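Side-chain contacts in DNA translocase coupling protein (PDB 6O1W), which probably binds DNA and ATP as the coupling protein of plasmid conjugation, an FtsK/SpoIIIE-type translocase motor seen here as a piece lacking both ends of the full-length protein: residues Ser129-Ser134 and Thr262-Ser267; Ile159-Asp164 and Phe192-Asp197; Ala187-Phe192 and Arg250-Arg255. One frame throughout, in Å; residues are numbered along the deposited sequence.

Interaction 1 (Ser129-Ser134 and Thr262-Ser267); sequences SPHILS and TLARLS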
loop_
_atom_site.group_PDB
_atom_site.type_symbol
_atom_site.label_atom_id
_atom_site.label_comp_id
_atom_site.label_asym_id
_atom_site.label_seq_id
_atom_site.Cartn_x
_atom_site.Cartn_y
_atom_site.Cartn_z
ATOM N N SER A 129 -2.293 13.489 5.281
ATOM C CA SER A 129 -2.986 12.198 5.135
ATOM C C SER A 129 -2.430 11.336 6.281
ATOM O O SER A 129 -1.346 10.775 6.174
ATOM C CB SER A 129 -2.724 11.634 3.747
ATOM O OG SER A 129 -1.329 11.504 3.541
ATOM N N PRO A 130 -3.101 11.405 7.457
ATOM C CA PRO A 130 -2.486 10.881 8.691
ATOM C C PRO A 130 -2.462 9.375 8.913
ATOM O O PRO A 130 -1.713 8.932 9.796
ATOM C CB PRO A 130 -3.292 11.572 9.806
ATOM C CG PRO A 130 -4.631 11.874 9.188
ATOM C CD PRO A 130 -4.355 12.148 7.741
ATOM N N HIS A 131 -3.283 8.598 8.181
ATOM C CA HIS A 131 -3.347 7.152 8.388
ATOM C C HIS A 131 -3.142 6.368 7.110
ATOM O O HIS A 131 -3.495 6.832 6.020
ATOM C CB HIS A 131 -4.644 6.746 9.111
ATOM C CG HIS A 131 -4.954 7.620 10.285
ATOM N ND1 HIS A 131 -4.099 7.698 11.379
ATOM C CD2 HIS A 131 -5.981 8.478 10.472
ATOM C CE1 HIS A 131 -4.648 8.579 12.201
ATOM N NE2 HIS A 131 -5.780 9.079 11.700
ATOM N N ILE A 132 -2.541 5.193 7.247
ATOM C CA ILE A 132 -2.169 4.315 6.135
ATOM C C ILE A 132 -2.695 2.897 6.362
ATOM O O ILE A 132 -2.547 2.337 7.454
ATOM C CB ILE A 132 -0.617 4.282 6.014
ATOM C CG1 ILE A 132 -0.047 5.700 5.755
ATOM C CG2 ILE A 132 -0.145 3.251 4.959
ATOM C CD1 ILE A 132 1.481 5.860 5.843
ATOM N N LEU A 133 -3.246 2.310 5.315
ATOM C CA LEU A 133 -3.672 0.923 5.346
ATOM C C LEU A 133 -2.862 0.213 4.249
ATOM O O LEU A 133 -2.867 0.647 3.076
ATOM C CB LEU A 133 -5.187 0.814 5.082
ATOM C CG LEU A 133 -5.756 -0.639 5.021
ATOM C CD1 LEU A 133 -6.070 -1.153 6.396
ATOM C CD2 LEU A 133 -7.059 -0.688 4.224
ATOM N N SER A 134 -2.153 -0.848 4.633
ATOM C CA SER A 134 -1.330 -1.632 3.712
ATOM C C SER A 134 -1.892 -3.034 3.658
ATOM O O SER A 134 -1.959 -3.705 4.692
ATOM C CB SER A 134 0.145 -1.603 4.133
ATOM O OG SER A 134 0.962 -2.437 3.325
ATOM N N THR A 262 -12.593 6.560 16.691
ATOM C CA THR A 262 -12.463 7.918 17.251
ATOM C C THR A 262 -11.060 8.453 16.936
ATOM O O THR A 262 -10.914 9.610 16.516
ATOM C CB THR A 262 -12.743 7.890 18.765
ATOM O OG1 THR A 262 -14.066 7.410 18.957
ATOM C CG2 THR A 262 -12.582 9.261 19.444
ATOM N N LEU A 263 -10.034 7.603 17.121
ATOM C CA LEU A 263 -8.658 8.000 16.828
ATOM C C LEU A 263 -8.505 8.348 15.361
ATOM O O LEU A 263 -8.040 9.436 15.057
ATOM C CB LEU A 263 -7.683 6.875 17.158
ATOM C CG LEU A 263 -6.800 6.988 18.371
ATOM C CD1 LEU A 263 -5.766 5.862 18.338
ATOM C CD2 LEU A 263 -6.117 8.361 18.464
ATOM N N ALA A 264 -8.942 7.456 14.454
ATOM C CA ALA A 264 -8.820 7.660 13.015
ATOM C C ALA A 264 -9.523 8.952 12.522
ATOM O O ALA A 264 -8.963 9.723 11.736
ATOM C CB ALA A 264 -9.350 6.440 12.275
ATOM N N ARG A 265 -10.713 9.192 13.016
ATOM C CA ARG A 265 -11.540 10.324 12.626
ATOM C C ARG A 265 -11.014 11.654 13.172
ATOM O O ARG A 265 -11.012 12.637 12.437
ATOM C CB ARG A 265 -13.012 10.048 13.070
ATOM C CG ARG A 265 -14.012 11.196 12.900
ATOM C CD ARG A 265 -15.418 10.777 13.322
ATOM N NE ARG A 265 -15.474 10.328 14.725
ATOM C CZ ARG A 265 -15.713 11.122 15.765
ATOM N NH1 ARG A 265 -15.966 12.413 15.581
ATOM N NH2 ARG A 265 -15.722 10.628 16.994
ATOM N N LEU A 266 -10.541 11.681 14.430
ATOM C CA LEU A 266 -10.145 12.925 15.100
ATOM C C LEU A 266 -8.654 13.250 15.223
ATOM O O LEU A 266 -8.354 14.345 15.725
ATOM C CB LEU A 266 -10.748 12.965 16.516
ATOM C CG LEU A 266 -12.287 12.929 16.662
ATOM C CD1 LEU A 266 -12.682 12.976 18.154
ATOM C CD2 LEU A 266 -12.935 14.117 15.945
ATOM N N SER A 267 -7.728 12.354 14.823
ATOM C CA SER A 267 -6.288 12.614 15.059
ATOM C C SER A 267 -5.486 13.258 13.893
ATOM O O SER A 267 -4.231 13.221 13.896
ATOM C CB SER A 267 -5.581 11.345 15.514
ATOM O OG SER A 267 -5.659 10.430 14.437
#
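A buried polar contact joins His131, beside strand 132-135, to the C-terminal end of helix 247-266, where Ala264 and Ser267 meet the imidazole. The ring approaches edge-on. Its NE2 gives a weak hydrogen bond to Ala264 O, 3.2 Å away, and the N-H...O angle of 120° tells how bent it is. Ser267 OG also lies in the ring plane, 3.1 Å from His131 NE2. A histidine suits this place because its two nitrogens can serve two partners: ND1 is hydrogen-bonded to Leu274 N on the adjacent strand. Pro130 CB sits 4.0 Å above the centre of the imidazole and covers one face.

Ser267 is the first residue to leave the helix. With OG between its backbone N and carbonyl carbon (chi1 64°), the hydroxyl turns back toward Leu263 O, 2.7 Å away and met from above the carbonyl plane. Leu263 O takes Ser267 N as well, while Ile272 O is a second acceptor for the one proton of Ser267 OG. The small Ala264 lets the helix come near the ring and packs on Leu274. Strand 272-278, parallel neighbour of strand 132-135, passes under this helix end, and Leu263 reaches across to helix 185-209.

Interaction 2 (Ile159-Asp164 and Phe192-Asp197); sequences IAYMVD and FKYLVD. With BGC (beta-D-glucopyranose), chain E.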
loop_
_atom_site.group_PDB
_atom_site.type_symbol
_atom_site.label_atom_id
_atom_site.label_comp_id
_atom_site.label_asym_id
_atom_site.label_seq_id
_atom_site.Cartn_x
_atom_site.Cartn_y
_atom_site.Cartn_z
ATOM N N ILE A 159 7.518 8.656 18.750
ATOM C CA ILE A 159 7.227 7.660 19.789
ATOM C C ILE A 159 6.484 6.544 19.032
ATOM O O ILE A 159 5.590 6.845 18.243
ATOM C CB ILE A 159 6.306 8.242 20.933
ATOM C CG1 ILE A 159 7.053 9.306 21.751
ATOM C CG2 ILE A 159 5.784 7.129 21.872
ATOM C CD1 ILE A 159 6.121 10.247 22.573
ATOM N N ALA A 160 6.759 5.279 19.362
ATOM C CA ALA A 160 6.114 4.166 18.683
ATOM C C ALA A 160 5.411 3.185 19.567
ATOM O O ALA A 160 5.898 2.845 20.640
ATOM C CB ALA A 160 7.141 3.436 17.825
ATOM N N TYR A 161 4.288 2.662 19.063
ATOM C CA TYR A 161 3.489 1.625 19.703
ATOM C C TYR A 161 3.224 0.570 18.642
ATOM O O TYR A 161 2.844 0.899 17.515
ATOM C CB TYR A 161 2.185 2.165 20.285
ATOM C CG TYR A 161 2.413 3.093 21.448
ATOM C CD1 TYR A 161 2.722 2.598 22.714
ATOM C CD2 TYR A 161 2.280 4.465 21.301
ATOM C CE1 TYR A 161 2.892 3.457 23.801
ATOM C CE2 TYR A 161 2.520 5.331 22.358
ATOM C CZ TYR A 161 2.825 4.824 23.609
ATOM O OH TYR A 161 3.072 5.704 24.628
HETATM N N MSE A 162 3.492 -0.692 18.976
HETATM C CA MSE A 162 3.340 -1.750 17.984
HETATM C C MSE A 162 2.419 -2.800 18.513
HETATM O O MSE A 162 2.538 -3.198 19.672
HETATM C CB MSE A 162 4.706 -2.314 17.604
HETATM C CG MSE A 162 5.566 -1.312 16.850
HETATM SE SE MSE A 162 7.451 -1.440 17.365
HETATM C CE MSE A 162 7.429 -0.615 19.103
ATOM N N VAL A 163 1.454 -3.204 17.689
ATOM C CA VAL A 163 0.445 -4.181 18.085
ATOM C C VAL A 163 0.595 -5.461 17.281
ATOM O O VAL A 163 0.495 -5.431 16.044
ATOM C CB VAL A 163 -0.996 -3.597 17.963
ATOM C CG1 VAL A 163 -2.051 -4.639 18.356
ATOM C CG2 VAL A 163 -1.146 -2.332 18.799
ATOM N N ASP A 164 0.790 -6.593 17.988
ATOM C CA ASP A 164 0.878 -7.912 17.355
ATOM C C ASP A 164 0.416 -8.980 18.305
ATOM O O ASP A 164 1.169 -9.352 19.185
ATOM C CB ASP A 164 2.308 -8.197 16.846
ATOM C CG ASP A 164 2.577 -9.628 16.355
ATOM O OD1 ASP A 164 1.615 -10.311 15.917
ATOM O OD2 ASP A 164 3.734 -10.053 16.408
ATOM N N PHE A 192 -5.257 1.652 23.573
ATOM C CA PHE A 192 -6.182 2.463 22.774
ATOM C C PHE A 192 -6.993 3.468 23.604
ATOM O O PHE A 192 -7.337 4.529 23.085
ATOM C CB PHE A 192 -7.077 1.590 21.881
ATOM C CG PHE A 192 -6.293 1.133 20.674
ATOM C CD1 PHE A 192 -5.994 2.021 19.638
ATOM C CD2 PHE A 192 -5.818 -0.170 20.586
ATOM C CE1 PHE A 192 -5.267 1.602 18.522
ATOM C CE2 PHE A 192 -5.057 -0.586 19.474
ATOM C CZ PHE A 192 -4.773 0.306 18.459
ATOM N N LYS A 193 -7.276 3.142 24.868
ATOM C CA LYS A 193 -7.940 4.075 25.784
ATOM C C LYS A 193 -6.936 5.219 26.116
ATOM O O LYS A 193 -7.309 6.376 26.104
ATOM C CB LYS A 193 -8.429 3.340 27.048
ATOM C CG LYS A 193 -9.012 4.249 28.133
ATOM C CD LYS A 193 -10.222 5.006 27.640
ATOM C CE LYS A 193 -10.993 5.583 28.799
ATOM N NZ LYS A 193 -11.434 6.979 28.535
ATOM N N TYR A 194 -5.658 4.896 26.302
ATOM C CA TYR A 194 -4.625 5.902 26.511
ATOM C C TYR A 194 -4.494 6.851 25.285
ATOM O O TYR A 194 -4.407 8.070 25.464
ATOM C CB TYR A 194 -3.268 5.229 26.797
ATOM C CG TYR A 194 -2.111 6.193 26.629
ATOM C CD1 TYR A 194 -1.882 7.212 27.558
ATOM C CD2 TYR A 194 -1.287 6.133 25.512
ATOM C CE1 TYR A 194 -0.841 8.128 27.385
ATOM C CE2 TYR A 194 -0.236 7.034 25.335
ATOM C CZ TYR A 194 -0.039 8.049 26.255
ATOM O OH TYR A 194 0.959 8.968 26.048
ATOM N N LEU A 195 -4.402 6.285 24.055
ATOM C CA LEU A 195 -4.230 7.042 22.810
ATOM C C LEU A 195 -5.411 7.952 22.525
ATOM O O LEU A 195 -5.211 9.076 22.077
ATOM C CB LEU A 195 -3.995 6.097 21.627
ATOM C CG LEU A 195 -2.705 5.284 21.579
ATOM C CD1 LEU A 195 -2.803 4.209 20.491
ATOM C CD2 LEU A 195 -1.477 6.188 21.353
ATOM N N VAL A 196 -6.635 7.486 22.811
ATOM C CA VAL A 196 -7.864 8.282 22.656
ATOM C C VAL A 196 -7.876 9.474 23.655
ATOM O O VAL A 196 -8.272 10.579 23.285
ATOM C CB VAL A 196 -9.111 7.358 22.729
ATOM C CG1 VAL A 196 -10.300 8.013 23.416
ATOM C CG2 VAL A 196 -9.487 6.897 21.346
ATOM N N ASP A 197 -7.431 9.239 24.895
ATOM C CA ASP A 197 -7.297 10.296 25.919
ATOM C C ASP A 197 -6.153 11.253 25.528
ATOM O O ASP A 197 -6.308 12.455 25.702
ATOM C CB ASP A 197 -6.992 9.679 27.298
ATOM C CG ASP A 197 -8.137 8.880 27.902
ATOM O OD1 ASP A 197 -9.248 8.875 27.305
ATOM O OD2 ASP A 197 -7.922 8.235 28.948
HETATM C C2 BGC E . 2.298 5.476 28.505
HETATM C C3 BGC E . 1.324 5.234 29.651
HETATM C C4 BGC E . 0.135 4.418 29.160
HETATM C C5 BGC E . 0.619 3.127 28.502
HETATM C C6 BGC E . -0.499 2.334 27.869
HETATM C C1 BGC E . 2.717 4.136 27.907
HETATM O O1 BGC E . 3.605 4.337 26.860
HETATM O O2 BGC E . 3.436 6.194 28.968
HETATM O O3 BGC E . 0.894 6.475 30.199
HETATM O O4 BGC E . -0.737 4.094 30.237
HETATM O O5 BGC E . 1.558 3.433 27.457
HETATM O O6 BGC E . 0.005 1.175 27.223
HETATM O O HOH W 1 3.114 8.432 24.568
#
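Two tyrosines that line the pocket of a glucose bound in this crystal, Tyr161 on strand 159-163 and Tyr194 on helix 185-209, form the outer end of this strand-helix contact. Strand 159-163 and the helical segment 192-197 run roughly antiparallel, at 145°, with axes 12.0 Å apart at closest, a gap that large side chains must span. Tyr161 does so with CG anti to its carbonyl carbon (chi1 -67°), which carries the ring from the sheet toward the helix.

The two tyrosine side chains cross at about a right angle, and Tyr161 OH comes to 3.6 Å from Tyr194 CE2. Their hydroxyls are bridged by a water, 2.7 Å from Tyr161 OH and 2.7 Å from Tyr194 OH. The sugar meets the pair in two ways. BGC O1 lies at the edge of the Tyr161 ring, in its plane, 2.7 Å from Tyr161 OH, while BGC C4 lies 3.7 Å above one face of the Tyr194 ring, offset toward the rim. Tyrosine fits both roles, offering an apolar face to the sugar carbons and a hydroxyl to its oxygens; Gln180 OE1 adds a further hydrogen bond to the glucose.

Deeper in, the contact is apolar. Leu195 CD2 touches Tyr161 CD2 at 4.1 Å, the two side chains sliding past each other in opposite directions. Val163 CG2 then reaches Phe192 CE2 at 4.3 Å; the branched valine suits the strand, and the long phenylalanine ring fills the distance from the helix. Leu195 and Phe192 also pack on strand 229-233, next to strand 159-163 in the sheet. Such apolar packing of a helix on parallel strands is typical of the alpha/beta core of P-loop NTPases, and an aromatic face laid against a pyranose is a common feature of sugar sites.

Interaction 3 (Ala187-Phe192 and Arg250-Arg255); sequences AAEKLF and RAKLVR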
loop_
_atom_site.group_PDB
_atom_site.type_symbol
_atom_site.label_atom_id
_atom_site.label_comp_id
_atom_site.label_asym_id
_atom_site.label_seq_id
_atom_site.Cartn_x
_atom_site.Cartn_y
_atom_site.Cartn_z
ATOM N N ALA A 187 -3.771 -5.601 27.034
ATOM C CA ALA A 187 -2.800 -4.524 26.829
ATOM C C ALA A 187 -3.271 -3.575 25.706
ATOM O O ALA A 187 -3.069 -2.373 25.830
ATOM C CB ALA A 187 -1.442 -5.097 26.496
ATOM N N ALA A 188 -3.956 -4.092 24.660
ATOM C CA ALA A 188 -4.487 -3.260 23.553
ATOM C C ALA A 188 -5.625 -2.363 24.027
ATOM O O ALA A 188 -5.687 -1.232 23.564
ATOM C CB ALA A 188 -4.960 -4.124 22.384
ATOM N N GLU A 189 -6.529 -2.848 24.935
ATOM C CA GLU A 189 -7.596 -1.984 25.470
ATOM C C GLU A 189 -6.956 -0.829 26.260
ATOM O O GLU A 189 -7.332 0.313 26.041
ATOM C CB GLU A 189 -8.635 -2.754 26.331
ATOM C CG GLU A 189 -9.405 -1.843 27.285
ATOM C CD GLU A 189 -10.694 -2.312 27.939
ATOM O OE1 GLU A 189 -10.867 -3.529 28.173
ATOM O OE2 GLU A 189 -11.526 -1.432 28.258
ATOM N N LYS A 190 -5.964 -1.113 27.128
ATOM C CA LYS A 190 -5.243 -0.072 27.869
ATOM C C LYS A 190 -4.543 0.901 26.898
ATOM O O LYS A 190 -4.526 2.092 27.141
ATOM C CB LYS A 190 -4.193 -0.678 28.837
ATOM C CG LYS A 190 -4.797 -1.504 29.978
ATOM C CD LYS A 190 -3.703 -2.014 30.917
ATOM C CE LYS A 190 -4.082 -3.285 31.650
ATOM N NZ LYS A 190 -5.156 -3.073 32.654
ATOM N N LEU A 191 -3.946 0.391 25.824
ATOM C CA LEU A 191 -3.236 1.235 24.857
ATOM C C LEU A 191 -4.168 2.176 24.135
ATOM O O LEU A 191 -3.889 3.365 24.087
ATOM C CB LEU A 191 -2.452 0.405 23.818
ATOM C CG LEU A 191 -1.877 1.218 22.614
ATOM C CD1 LEU A 191 -0.813 2.207 23.088
ATOM C CD2 LEU A 191 -1.348 0.283 21.486
ATOM N N PHE A 192 -5.257 1.652 23.573
ATOM C CA PHE A 192 -6.182 2.463 22.774
ATOM C C PHE A 192 -6.993 3.468 23.604
ATOM O O PHE A 192 -7.337 4.529 23.085
ATOM C CB PHE A 192 -7.077 1.590 21.881
ATOM C CG PHE A 192 -6.293 1.133 20.674
ATOM C CD1 PHE A 192 -5.994 2.021 19.638
ATOM C CD2 PHE A 192 -5.818 -0.170 20.586
ATOM C CE1 PHE A 192 -5.267 1.602 18.522
ATOM C CE2 PHE A 192 -5.057 -0.586 19.474
ATOM C CZ PHE A 192 -4.773 0.306 18.459
ATOM N N ARG A 250 -15.605 -10.101 23.013
ATOM C CA ARG A 250 -16.319 -9.371 21.956
ATOM C C ARG A 250 -16.561 -7.924 22.393
ATOM O O ARG A 250 -16.221 -7.012 21.642
ATOM C CB ARG A 250 -17.646 -10.073 21.589
ATOM C CG ARG A 250 -18.220 -9.641 20.248
ATOM C CD ARG A 250 -19.552 -10.318 19.951
ATOM N NE ARG A 250 -19.717 -10.537 18.514
ATOM C CZ ARG A 250 -19.388 -11.662 17.882
ATOM N NH1 ARG A 250 -18.888 -12.693 18.558
ATOM N NH2 ARG A 250 -19.561 -11.768 16.570
ATOM N N ALA A 251 -17.082 -7.721 23.628
ATOM C CA ALA A 251 -17.344 -6.393 24.196
ATOM C C ALA A 251 -16.044 -5.567 24.291
ATOM O O ALA A 251 -16.039 -4.367 23.985
ATOM C CB ALA A 251 -18.001 -6.526 25.560
ATOM N N LYS A 252 -14.941 -6.232 24.673
ATOM C CA LYS A 252 -13.607 -5.646 24.744
ATOM C C LYS A 252 -13.170 -5.171 23.331
ATOM O O LYS A 252 -12.736 -4.027 23.188
ATOM C CB LYS A 252 -12.642 -6.689 25.300
ATOM C CG LYS A 252 -11.282 -6.161 25.640
ATOM C CD LYS A 252 -10.675 -7.066 26.677
ATOM C CE LYS A 252 -9.563 -6.344 27.360
ATOM N NZ LYS A 252 -9.580 -6.582 28.821
ATOM N N LEU A 253 -13.333 -6.027 22.298
ATOM C CA LEU A 253 -13.010 -5.681 20.893
ATOM C C LEU A 253 -13.894 -4.538 20.363
ATOM O O LEU A 253 -13.414 -3.699 19.615
ATOM C CB LEU A 253 -13.088 -6.906 19.957
ATOM C CG LEU A 253 -12.005 -7.998 20.149
ATOM C CD1 LEU A 253 -12.172 -9.120 19.141
ATOM C CD2 LEU A 253 -10.603 -7.434 20.057
ATOM N N VAL A 254 -15.185 -4.521 20.759
ATOM C CA VAL A 254 -16.146 -3.464 20.415
ATOM C C VAL A 254 -15.634 -2.148 21.012
ATOM O O VAL A 254 -15.614 -1.146 20.314
ATOM C CB VAL A 254 -17.603 -3.806 20.867
ATOM C CG1 VAL A 254 -18.536 -2.592 20.772
ATOM C CG2 VAL A 254 -18.163 -4.974 20.061
ATOM N N ARG A 255 -15.187 -2.168 22.274
ATOM C CA ARG A 255 -14.658 -0.995 22.980
ATOM C C ARG A 255 -13.404 -0.488 22.265
ATOM O O ARG A 255 -13.335 0.691 21.960
ATOM C CB ARG A 255 -14.363 -1.364 24.439
ATOM C CG ARG A 255 -14.703 -0.289 25.464
ATOM C CD ARG A 255 -15.201 -0.888 26.777
ATOM N NE ARG A 255 -14.258 -1.846 27.359
ATOM C CZ ARG A 255 -14.587 -3.047 27.830
ATOM N NH1 ARG A 255 -15.850 -3.447 27.825
ATOM N NH2 ARG A 255 -13.654 -3.854 28.314
#
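Helices 185-209 and 247-266 come close at Glu189 and Lys252, whose CA atoms are 7.1 Å apart, the nearest such pair between residues 187-192 and 250-255. Glu189 points at the other helix, with CG anti to its backbone N and the chain extended beyond, and this delivers its carboxylate to two basic side chains.

Arg255 holds the carboxylate side-on with NE and NH2, one nitrogen to each oxygen. Its NH2 donates to Glu189 OE1 at 2.8 Å, and NE donates to Glu189 OE2 at 2.9 Å; the N-H...O angles, 163° and 155°, are fairly straight. Both oxygens lie near the guanidinium plane, but the two flat groups are turned 37° apart. OE1 is met on its syn side, somewhat out of the carboxylate plane, and OE2 from well above it. Lys252 CA lies over one face of the guanidinium, 4.0 Å from its plane.

The Lys252 side chain crosses that of Glu189 at about a right angle. Its CE packs 3.8 Å from Glu189 CB, and NZ makes a longer salt bridge to Glu189 OE1 at 3.4 Å. Lysine, long and flexible, can also reach Asp186, its stronger partner. Two basic partners at this surface would probably favour the ionised form of Glu189, and the paired nitrogens of Arg255 limit how its carboxylate can rotate.

Helix 247-266 carries the second half of interactions 1 and 3, and helix 185-209 takes part in interactions 2 and 3, which share Phe192; their centres are about 11 Å apart. Leu263 connects interaction 1 to the others: its CD1 lies 3.7 Å from Leu195 CB and 4.1 Å from Phe192 CD1. Leu191 joins interaction 3 to interaction 2, its CD1 lying 3.6 Å from Tyr161 CD1. Only interaction 2 touches a glucose; the Glu189 side chain is about 10 Å from a bound sugar. Toward the predicted ATP site, the side chains of Val163 and Ser143 are about 11 Å apart.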